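PDB 3VMV: pectate lyase from Bacillus, which probably cleaves polygalacturonate, the backbone of pectin, by beta-elimination, and folds as a secreted parallel beta-helix of polysaccharide lyase family 1. Local coordinates for residues I66-H71 against I95-S100; T178-H183 against N205-L210; R238-N243 against F298-S303. All coordinates share one frame; numbering follows the deposited sequence.

Interaction 1: residues I66-H71 against I95-S100. With SO4 (sulfate ion), chain B.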
loop_
_atom_site.group_PDB
_atom_site.type_symbol
_atom_site.label_atom_id
_atom_site.label_comp_id
_atom_site.label_asym_id
_atom_site.label_seq_id
_atom_site.Cartn_x
_atom_site.Cartn_y
_atom_site.Cartn_z
ATOM N N ILE A 66 -5.756 -5.329 13.957
ATOM C CA ILE A 66 -6.191 -6.657 13.538
ATOM C C ILE A 66 -4.928 -7.392 13.133
ATOM O O ILE A 66 -4.261 -7.020 12.163
ATOM C CB ILE A 66 -7.166 -6.538 12.343
ATOM C CG1 ILE A 66 -8.414 -5.742 12.760
ATOM C CG2 ILE A 66 -7.548 -7.938 11.843
ATOM C CD1 ILE A 66 -9.210 -6.367 13.906
ATOM N N ASP A 67 -4.572 -8.399 13.914
ATOM C CA ASP A 67 -3.265 -9.042 13.882
ATOM C C ASP A 67 -3.345 -10.287 12.999
ATOM O O ASP A 67 -3.685 -11.389 13.461
ATOM C CB ASP A 67 -2.914 -9.402 15.341
ATOM C CG ASP A 67 -1.409 -9.469 15.661
ATOM O OD1 ASP A 67 -0.562 -9.142 14.850
ATOM O OD2 ASP A 67 -1.100 -9.889 16.802
ATOM N N VAL A 68 -2.968 -10.119 11.733
ATOM C CA VAL A 68 -2.828 -11.260 10.798
ATOM C C VAL A 68 -1.456 -11.877 10.995
ATOM O O VAL A 68 -0.486 -11.569 10.298
ATOM C CB VAL A 68 -3.110 -10.855 9.332
ATOM C CG1 VAL A 68 -3.073 -12.107 8.431
ATOM C CG2 VAL A 68 -4.459 -10.147 9.240
ATOM N N LYS A 69 -1.370 -12.716 12.034
ATOM C CA LYS A 69 -0.131 -13.263 12.548
ATOM C C LYS A 69 -0.493 -14.606 13.129
ATOM O O LYS A 69 -1.562 -14.778 13.715
ATOM C CB LYS A 69 0.415 -12.370 13.676
ATOM C CG LYS A 69 1.795 -12.784 14.150
ATOM C CD LYS A 69 2.218 -11.981 15.386
ATOM C CE LYS A 69 2.526 -10.528 14.994
ATOM N NZ LYS A 69 3.269 -9.870 16.100
ATOM N N ASN A 70 0.420 -15.548 12.982
ATOM C CA ASN A 70 0.233 -16.847 13.575
ATOM C C ASN A 70 0.107 -16.689 15.081
ATOM O O ASN A 70 0.780 -15.856 15.684
ATOM C CB ASN A 70 1.466 -17.705 13.258
ATOM C CG ASN A 70 1.243 -19.170 13.608
ATOM O OD1 ASN A 70 1.255 -19.550 14.769
ATOM N ND2 ASN A 70 1.026 -19.982 12.592
ATOM N N HIS A 71 -0.736 -17.497 15.701
ATOM C CA HIS A 71 -0.812 -17.480 17.161
ATOM C C HIS A 71 0.558 -17.906 17.768
ATOM O O HIS A 71 0.870 -17.551 18.888
ATOM C CB HIS A 71 -2.001 -18.349 17.660
ATOM C CG HIS A 71 -1.659 -19.787 17.801
ATOM N ND1 HIS A 71 -1.610 -20.643 16.728
ATOM C CD2 HIS A 71 -1.328 -20.529 18.890
ATOM C CE1 HIS A 71 -1.251 -21.842 17.139
ATOM N NE2 HIS A 71 -1.072 -21.798 18.448
ATOM N N ILE A 95 -8.998 1.536 13.282
ATOM C CA ILE A 95 -8.189 0.341 13.595
ATOM C C ILE A 95 -7.698 -0.197 12.276
ATOM O O ILE A 95 -8.463 -0.259 11.310
ATOM C CB ILE A 95 -8.970 -0.750 14.407
ATOM C CG1 ILE A 95 -8.006 -1.863 14.803
ATOM C CG2 ILE A 95 -10.210 -1.234 13.647
ATOM C CD1 ILE A 95 -8.568 -2.817 15.885
ATOM N N GLY A 96 -6.419 -0.531 12.251
ATOM C CA GLY A 96 -5.782 -1.037 11.054
ATOM C C GLY A 96 -5.438 -2.499 11.118
ATOM O O GLY A 96 -5.651 -3.187 12.125
ATOM N N ILE A 97 -4.974 -2.997 9.981
ATOM C CA ILE A 97 -4.568 -4.395 9.839
ATOM C C ILE A 97 -3.066 -4.521 9.762
ATOM O O ILE A 97 -2.416 -3.717 9.100
ATOM C CB ILE A 97 -5.159 -4.958 8.517
ATOM C CG1 ILE A 97 -6.686 -4.899 8.593
ATOM C CG2 ILE A 97 -4.698 -6.413 8.317
ATOM C CD1 ILE A 97 -7.407 -5.231 7.219
ATOM N N ARG A 98 -2.497 -5.521 10.439
ATOM C CA ARG A 98 -1.075 -5.802 10.326
ATOM C C ARG A 98 -0.879 -7.202 9.801
ATOM O O ARG A 98 -1.425 -8.154 10.348
ATOM C CB ARG A 98 -0.309 -5.613 11.644
ATOM C CG ARG A 98 1.195 -5.869 11.507
ATOM C CD ARG A 98 1.934 -5.529 12.806
ATOM N NE ARG A 98 1.490 -6.421 13.872
ATOM C CZ ARG A 98 1.763 -6.231 15.174
ATOM N NH1 ARG A 98 1.341 -7.123 16.058
ATOM N NH2 ARG A 98 2.433 -5.157 15.578
ATOM N N LEU A 99 -0.066 -7.326 8.765
ATOM C CA LEU A 99 0.311 -8.649 8.268
ATOM C C LEU A 99 1.714 -8.961 8.713
ATOM O O LEU A 99 2.651 -8.228 8.350
ATOM C CB LEU A 99 0.217 -8.685 6.742
ATOM C CG LEU A 99 -1.092 -8.255 6.045
ATOM C CD1 LEU A 99 -0.958 -8.563 4.521
ATOM C CD2 LEU A 99 -2.342 -8.830 6.608
ATOM N N SER A 100 1.910 -10.045 9.449
ATOM C CA SER A 100 3.233 -10.375 9.979
ATOM C C SER A 100 3.580 -11.820 9.601
ATOM O O SER A 100 2.853 -12.752 9.955
ATOM C CB SER A 100 3.221 -10.187 11.501
ATOM O OG SER A 100 4.371 -10.762 12.091
HETATM S S SO4 B . 2.241 -5.063 19.234
HETATM O O1 SO4 B . 0.936 -4.451 19.441
HETATM O O2 SO4 B . 2.110 -6.472 18.934
HETATM O O3 SO4 B . 2.915 -4.375 18.134
HETATM O O4 SO4 B . 3.028 -4.956 20.451
HETATM O O HOH W 1 0.541 -9.000 12.506
HETATM O O HOH W 2 2.796 -14.994 11.598
#

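Interaction 2: residues T178-H183 against N205-L210. With SO4 (sulfate ion), chain C.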
loop_
_atom_site.group_PDB
_atom_site.type_symbol
_atom_site.label_atom_id
_atom_site.label_comp_id
_atom_site.label_asym_id
_atom_site.label_seq_id
_atom_site.Cartn_x
_atom_site.Cartn_y
_atom_site.Cartn_z
ATOM N N THR A 178 1.931 9.044 3.524
ATOM C CA THR A 178 1.036 8.080 2.855
ATOM C C THR A 178 1.515 6.617 2.852
ATOM O O THR A 178 0.793 5.741 3.351
ATOM C CB THR A 178 0.728 8.546 1.431
ATOM O OG1 THR A 178 0.444 9.955 1.433
ATOM C CG2 THR A 178 -0.522 7.850 0.867
ATOM N N MET A 179 2.706 6.351 2.312
ATOM C CA MET A 179 3.169 4.979 2.110
ATOM C C MET A 179 4.656 4.873 2.290
ATOM O O MET A 179 5.429 5.673 1.734
ATOM C CB MET A 179 2.880 4.539 0.679
ATOM C CG MET A 179 1.418 4.470 0.361
ATOM S SD MET A 179 1.076 3.814 -1.294
ATOM C CE MET A 179 1.991 4.932 -2.358
ATOM N N LEU A 180 5.096 3.871 3.052
ATOM C CA LEU A 180 6.523 3.600 3.231
ATOM C C LEU A 180 6.872 2.258 2.573
ATOM O O LEU A 180 6.055 1.297 2.613
ATOM C CB LEU A 180 6.787 3.514 4.753
ATOM C CG LEU A 180 8.049 3.690 5.552
ATOM C CD1 LEU A 180 8.589 5.102 5.347
ATOM C CD2 LEU A 180 7.741 3.420 7.028
ATOM N N VAL A 181 8.061 2.179 1.972
ATOM C CA VAL A 181 8.598 0.903 1.545
ATOM C C VAL A 181 9.992 0.865 2.103
ATOM O O VAL A 181 10.932 1.383 1.484
ATOM C CB VAL A 181 8.593 0.770 0.002
ATOM C CG1 VAL A 181 9.221 -0.565 -0.434
ATOM C CG2 VAL A 181 7.177 0.903 -0.543
ATOM N N GLY A 182 10.162 0.217 3.252
ATOM C CA GLY A 182 11.415 0.232 3.999
ATOM C C GLY A 182 11.395 1.362 5.024
ATOM O O GLY A 182 11.305 2.520 4.650
ATOM N N HIS A 183 11.490 1.006 6.309
ATOM C CA HIS A 183 11.285 1.967 7.405
ATOM C C HIS A 183 12.582 2.548 7.964
ATOM O O HIS A 183 12.547 3.480 8.765
ATOM C CB HIS A 183 10.486 1.294 8.556
ATOM C CG HIS A 183 11.301 0.349 9.393
ATOM N ND1 HIS A 183 11.833 -0.828 8.909
ATOM C CD2 HIS A 183 11.752 0.457 10.669
ATOM C CE1 HIS A 183 12.552 -1.418 9.849
ATOM N NE2 HIS A 183 12.524 -0.654 10.928
ATOM N N ASN A 205 0.285 14.773 1.741
ATOM C CA ASN A 205 1.478 15.606 1.870
ATOM C C ASN A 205 2.734 14.993 1.238
ATOM O O ASN A 205 3.471 15.648 0.493
ATOM C CB ASN A 205 1.756 15.948 3.339
ATOM C CG ASN A 205 2.835 17.011 3.480
ATOM O OD1 ASN A 205 3.888 16.783 4.112
ATOM N ND2 ASN A 205 2.605 18.129 2.884
ATOM N N SER A 206 3.006 13.749 1.588
ATOM C CA SER A 206 4.298 13.124 1.194
ATOM C C SER A 206 4.244 11.615 1.224
ATOM O O SER A 206 3.222 11.029 1.553
ATOM C CB SER A 206 5.440 13.590 2.115
ATOM O OG SER A 206 5.300 13.000 3.404
ATOM N N ARG A 207 5.360 10.996 0.846
ATOM C CA ARG A 207 5.544 9.537 0.872
ATOM C C ARG A 207 4.593 8.832 -0.068
ATOM O O ARG A 207 3.699 8.087 0.367
ATOM C CB ARG A 207 5.367 8.935 2.264
ATOM C CG ARG A 207 6.271 9.493 3.361
ATOM C CD ARG A 207 6.159 8.514 4.527
ATOM N NE ARG A 207 6.981 8.931 5.674
ATOM C CZ ARG A 207 6.929 8.321 6.861
ATOM N NH1 ARG A 207 6.064 7.339 7.079
ATOM N NH2 ARG A 207 7.726 8.754 7.847
ATOM N N VAL A 208 4.766 9.067 -1.366
ATOM C CA VAL A 208 3.863 8.451 -2.356
ATOM C C VAL A 208 4.568 7.622 -3.430
ATOM O O VAL A 208 4.420 7.888 -4.643
ATOM C CB VAL A 208 2.898 9.500 -2.992
ATOM C CG1 VAL A 208 1.647 8.821 -3.518
ATOM C CG2 VAL A 208 2.489 10.549 -1.949
ATOM N N PRO A 209 5.330 6.587 -3.018
ATOM C CA PRO A 209 5.734 6.175 -1.665
ATOM C C PRO A 209 7.112 6.771 -1.302
ATOM O O PRO A 209 7.843 7.291 -2.175
ATOM C CB PRO A 209 5.878 4.648 -1.796
ATOM C CG PRO A 209 5.841 4.347 -3.336
ATOM C CD PRO A 209 5.872 5.674 -4.028
ATOM N N LEU A 210 7.482 6.635 -0.029
ATOM C CA LEU A 210 8.868 6.740 0.419
ATOM C C LEU A 210 9.477 5.359 0.170
ATOM O O LEU A 210 9.007 4.375 0.746
ATOM C CB LEU A 210 8.934 7.109 1.911
ATOM C CG LEU A 210 10.301 7.444 2.498
ATOM C CD1 LEU A 210 10.095 7.957 3.926
ATOM C CD2 LEU A 210 11.288 6.238 2.496
HETATM S S SO4 C . 11.877 10.639 6.626
HETATM O O1 SO4 C . 13.162 9.901 6.687
HETATM O O2 SO4 C . 10.804 9.758 7.096
HETATM O O3 SO4 C . 11.970 11.838 7.460
HETATM O O4 SO4 C . 11.566 11.025 5.238
#

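Interaction 3: residues R238-N243 against F298-S303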
loop_
_atom_site.group_PDB
_atom_site.type_symbol
_atom_site.label_atom_id
_atom_site.label_comp_id
_atom_site.label_asym_id
_atom_site.label_seq_id
_atom_site.Cartn_x
_atom_site.Cartn_y
_atom_site.Cartn_z
ATOM N N ARG A 238 15.005 1.352 -7.032
ATOM C CA ARG A 238 14.791 1.575 -8.475
ATOM C C ARG A 238 13.310 1.577 -8.734
ATOM O O ARG A 238 12.642 0.561 -8.443
ATOM C CB ARG A 238 15.422 0.447 -9.293
ATOM C CG ARG A 238 16.946 0.442 -9.121
ATOM C CD ARG A 238 17.617 -0.561 -10.043
ATOM N NE ARG A 238 17.104 -1.909 -9.814
ATOM C CZ ARG A 238 17.575 -2.958 -10.482
ATOM N NH1 ARG A 238 17.096 -4.155 -10.280
ATOM N NH2 ARG A 238 18.508 -2.773 -11.411
ATOM N N VAL A 239 12.781 2.703 -9.228
ATOM C CA VAL A 239 11.332 2.770 -9.463
ATOM C C VAL A 239 11.036 3.067 -10.923
ATOM O O VAL A 239 11.547 4.062 -11.466
ATOM C CB VAL A 239 10.616 3.774 -8.500
ATOM C CG1 VAL A 239 11.132 5.152 -8.632
ATOM C CG2 VAL A 239 9.101 3.766 -8.745
ATOM N N PHE A 240 10.315 2.155 -11.583
ATOM C CA PHE A 240 9.855 2.402 -12.957
ATOM C C PHE A 240 8.523 3.131 -12.884
ATOM O O PHE A 240 7.534 2.550 -12.396
ATOM C CB PHE A 240 9.775 1.066 -13.723
ATOM C CG PHE A 240 9.317 1.205 -15.173
ATOM C CD1 PHE A 240 9.693 2.310 -15.920
ATOM C CD2 PHE A 240 8.599 0.181 -15.785
ATOM C CE1 PHE A 240 9.326 2.414 -17.259
ATOM C CE2 PHE A 240 8.210 0.292 -17.118
ATOM C CZ PHE A 240 8.572 1.397 -17.855
ATOM N N VAL A 241 8.509 4.394 -13.305
ATOM C CA VAL A 241 7.332 5.283 -13.212
ATOM C C VAL A 241 6.795 5.398 -14.609
ATOM O O VAL A 241 7.359 6.101 -15.427
ATOM C CB VAL A 241 7.739 6.621 -12.657
ATOM C CG1 VAL A 241 6.535 7.548 -12.445
ATOM C CG2 VAL A 241 8.545 6.412 -11.352
ATOM N N GLU A 242 5.702 4.672 -14.859
ATOM C CA GLU A 242 5.229 4.456 -16.246
ATOM C C GLU A 242 3.770 4.821 -16.428
ATOM O O GLU A 242 2.862 4.287 -15.765
ATOM C CB GLU A 242 5.426 2.950 -16.546
ATOM C CG GLU A 242 5.039 2.552 -17.963
ATOM C CD GLU A 242 5.096 1.035 -18.177
ATOM O OE1 GLU A 242 4.891 0.305 -17.183
ATOM O OE2 GLU A 242 5.269 0.628 -19.358
ATOM N N ASN A 243 3.531 5.728 -17.366
ATOM C CA ASN A 243 2.155 6.045 -17.776
ATOM C C ASN A 243 1.242 6.405 -16.612
ATOM O O ASN A 243 0.110 5.925 -16.498
ATOM C CB ASN A 243 1.543 4.905 -18.621
ATOM C CG ASN A 243 2.246 4.713 -19.952
ATOM O OD1 ASN A 243 3.409 5.151 -20.175
ATOM N ND2 ASN A 243 1.554 4.024 -20.862
ATOM N N PHE A 298 15.876 0.235 -15.223
ATOM C CA PHE A 298 15.060 -0.786 -14.544
ATOM C C PHE A 298 13.640 -0.909 -15.119
ATOM O O PHE A 298 12.892 0.080 -15.201
ATOM C CB PHE A 298 14.960 -0.508 -13.045
ATOM C CG PHE A 298 13.982 -1.409 -12.351
ATOM C CD1 PHE A 298 14.249 -2.744 -12.162
ATOM C CD2 PHE A 298 12.746 -0.907 -11.977
ATOM C CE1 PHE A 298 13.300 -3.583 -11.543
ATOM C CE2 PHE A 298 11.810 -1.725 -11.369
ATOM C CZ PHE A 298 12.080 -3.068 -11.155
ATOM N N THR A 299 13.303 -2.144 -15.519
ATOM C CA THR A 299 11.955 -2.583 -15.898
ATOM C C THR A 299 11.678 -3.884 -15.117
ATOM O O THR A 299 12.589 -4.704 -14.918
ATOM C CB THR A 299 12.020 -2.880 -17.423
ATOM O OG1 THR A 299 12.345 -1.655 -18.115
ATOM C CG2 THR A 299 10.744 -3.390 -17.953
ATOM N N PRO A 300 10.419 -4.101 -14.679
ATOM C CA PRO A 300 10.140 -5.254 -13.833
ATOM C C PRO A 300 10.067 -6.545 -14.654
ATOM O O PRO A 300 9.796 -6.550 -15.863
ATOM C CB PRO A 300 8.766 -4.920 -13.223
ATOM C CG PRO A 300 8.094 -4.067 -14.325
ATOM C CD PRO A 300 9.228 -3.249 -14.875
ATOM N N PRO A 301 10.307 -7.652 -13.987
ATOM C CA PRO A 301 10.435 -8.958 -14.632
ATOM C C PRO A 301 9.138 -9.688 -14.872
ATOM O O PRO A 301 9.151 -10.903 -14.783
ATOM C CB PRO A 301 11.286 -9.732 -13.627
ATOM C CG PRO A 301 10.879 -9.163 -12.307
ATOM C CD PRO A 301 10.634 -7.703 -12.552
ATOM N N TYR A 302 8.034 -9.009 -15.153
ATOM C CA TYR A 302 6.784 -9.713 -15.340
ATOM C C TYR A 302 6.021 -9.127 -16.529
ATOM O O TYR A 302 6.297 -8.008 -16.949
ATOM C CB TYR A 302 5.903 -9.673 -14.061
ATOM C CG TYR A 302 5.697 -8.280 -13.461
ATOM C CD1 TYR A 302 4.950 -7.310 -14.129
ATOM C CD2 TYR A 302 6.280 -7.930 -12.242
ATOM C CE1 TYR A 302 4.760 -6.041 -13.590
ATOM C CE2 TYR A 302 6.081 -6.642 -11.702
ATOM C CZ TYR A 302 5.320 -5.733 -12.364
ATOM O OH TYR A 302 5.131 -4.480 -11.799
ATOM N N SER A 303 5.067 -9.911 -17.033
ATOM C CA SER A 303 4.146 -9.449 -18.069
ATOM C C SER A 303 3.081 -8.571 -17.442
ATOM O O SER A 303 2.670 -8.817 -16.312
ATOM C CB SER A 303 3.493 -10.675 -18.700
ATOM O OG SER A 303 4.466 -11.542 -19.280
#

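Interaction 1: residues I66-H71 against I95-S100
K69 runs out alongside S100 and finishes beside R98, at the end of a parallel strand pairing between coils of the beta-helix. Its CB faces S100 CB, and its CG lies 3.9 Å from S100 OG. CD follows the same hydroxyl, and a bend at chi3 (-71°) brings K69 CE to 3.4 Å from S100 OG, whose hydrogen bond goes to D127. K69 NZ stops 3.4 Å from R98 NH1. Both are donors and do not bond. R98 NH1 reaches D67 OD1 at 3.0 Å in a salt bridge that lies near the guanidinium plane but meets the carboxylate from above. A water links D67 OD1 to R98 NE, the sulfate takes bonds from NH1 and NH2, and E119 is a further partner of NH2. The opposite face of the strands is apolar: V68 CB presses on L99 CD2 at 3.5 Å, unusually tight, while I66 and V68 touch helix 28-40. Backbone bonds such as R98 N to I66 O (2.9 Å) hold the coils in register. The guanidinium is probably held against rotation, and D67, E119 and the sulfate, probably from the crystallisation liquor, would offset its charge and that of nearby K69.

Interaction 2: residues T178-H183 against N205-L210
The guanidinium of R207 carries L180 CD1 over one face, 3.7 Å above the plane and offset toward the rim, while sulfate O2 approaches NH2 obliquely in a weak bond of 3.3 Å. This is where two successive coils of the parallel beta-helix meet, and R207, P209 and R212 fit the RxPxxR signature of family 1 pectate lyases. The arginine chain runs extended from CG to NE beside L180, pointing the same way, so that the methyl group supports the flat end; R234 also binds the sulfate. A leucine in place of R207 would probably leave the sulfate without this donor and L180 CD1 without the flat group resting on it. L180 CD1 also meets L210 CD1 at 3.5 Å. On the other side of the strand, M179 CB touches P209 CB at 3.9 Å, with Y196 against both side chains. A cis peptide precedes P209, and the chain shifts from R207 facing T178 to P209 facing M179. Normal pairing then resumes: M179 O accepts from L210 N, and V181 N donates to L210 O at 2.7 Å. At the start of the contact S206 O is gripped twice, by T178 N at 3.1 Å and by T178 OG1 at 3.0 Å.

Interaction 3: residues R238-N243 against F298-S303
Outside the wall of the parallel beta-helix, the loop between strand 283-285 and helix 309-319 folds back over strand 238-242, and F298 contributes the largest buried surface. Its side chain and that of R238 cross at about a right angle, yet their flat ends are only 31° apart. F298 CD1 sits 3.5 Å above one face of the R238 guanidinium, offset toward the rim. Relative to the phenyl ring, the charged group lies obliquely, so this is an off-centre contact and not a centred cation-pi stack. A salt bridge from R238 NE to D215 fixes the polar end. Further back, R238 CB touches F298 CG at 3.9 Å. CG of F298 stands anti to its own backbone N (chi1 172°), which carries the ring down to the strand, where F298 CD2 faces R238 O at 3.8 Å and F240 N lies at the ring edge, in its plane. P300 N rests over one ring face. The second half of the contact is built on F240: its CB lies 3.6 Å from F298 O, a carbonyl that accepts a hydrogen bond from N278, and its CD2 meets P300 CD at 3.6 Å, the two side chains crossing at about a right angle. E242 CB covers part of one face of the F240 ring. The loop thus lies across side chains of three adjacent strands: D215 and H217 of strand 215-219 touch F298 and P300, respectively, and N278 of strand 276-280 holds the loop from the other flank.

In the fold
Interaction 2 is the most central of the three, with nearly all its touching residues buried; interaction 3 lies on the outside of the helix, with T299 exposed. Interactions 1 and 3 fall on opposite sides of the chain's centre, their centres about 30 Å apart. Interactions 1 and 2 belong to the same ladder of parallel strands, which runs from 66-68 through 97-103, 123-126 and 156-158 to 177-181 and 210-212; both are backbone-bonded coil-to-coil pairings with an arginine at a sulfate, firmly bonded in interaction 1 and only weakly in interaction 2. Interaction 3 involves a different ladder, with 215-219 and 276-280, and joins it to a loop by aromatic, proline and arginine side chains, without backbone bonding across the contact.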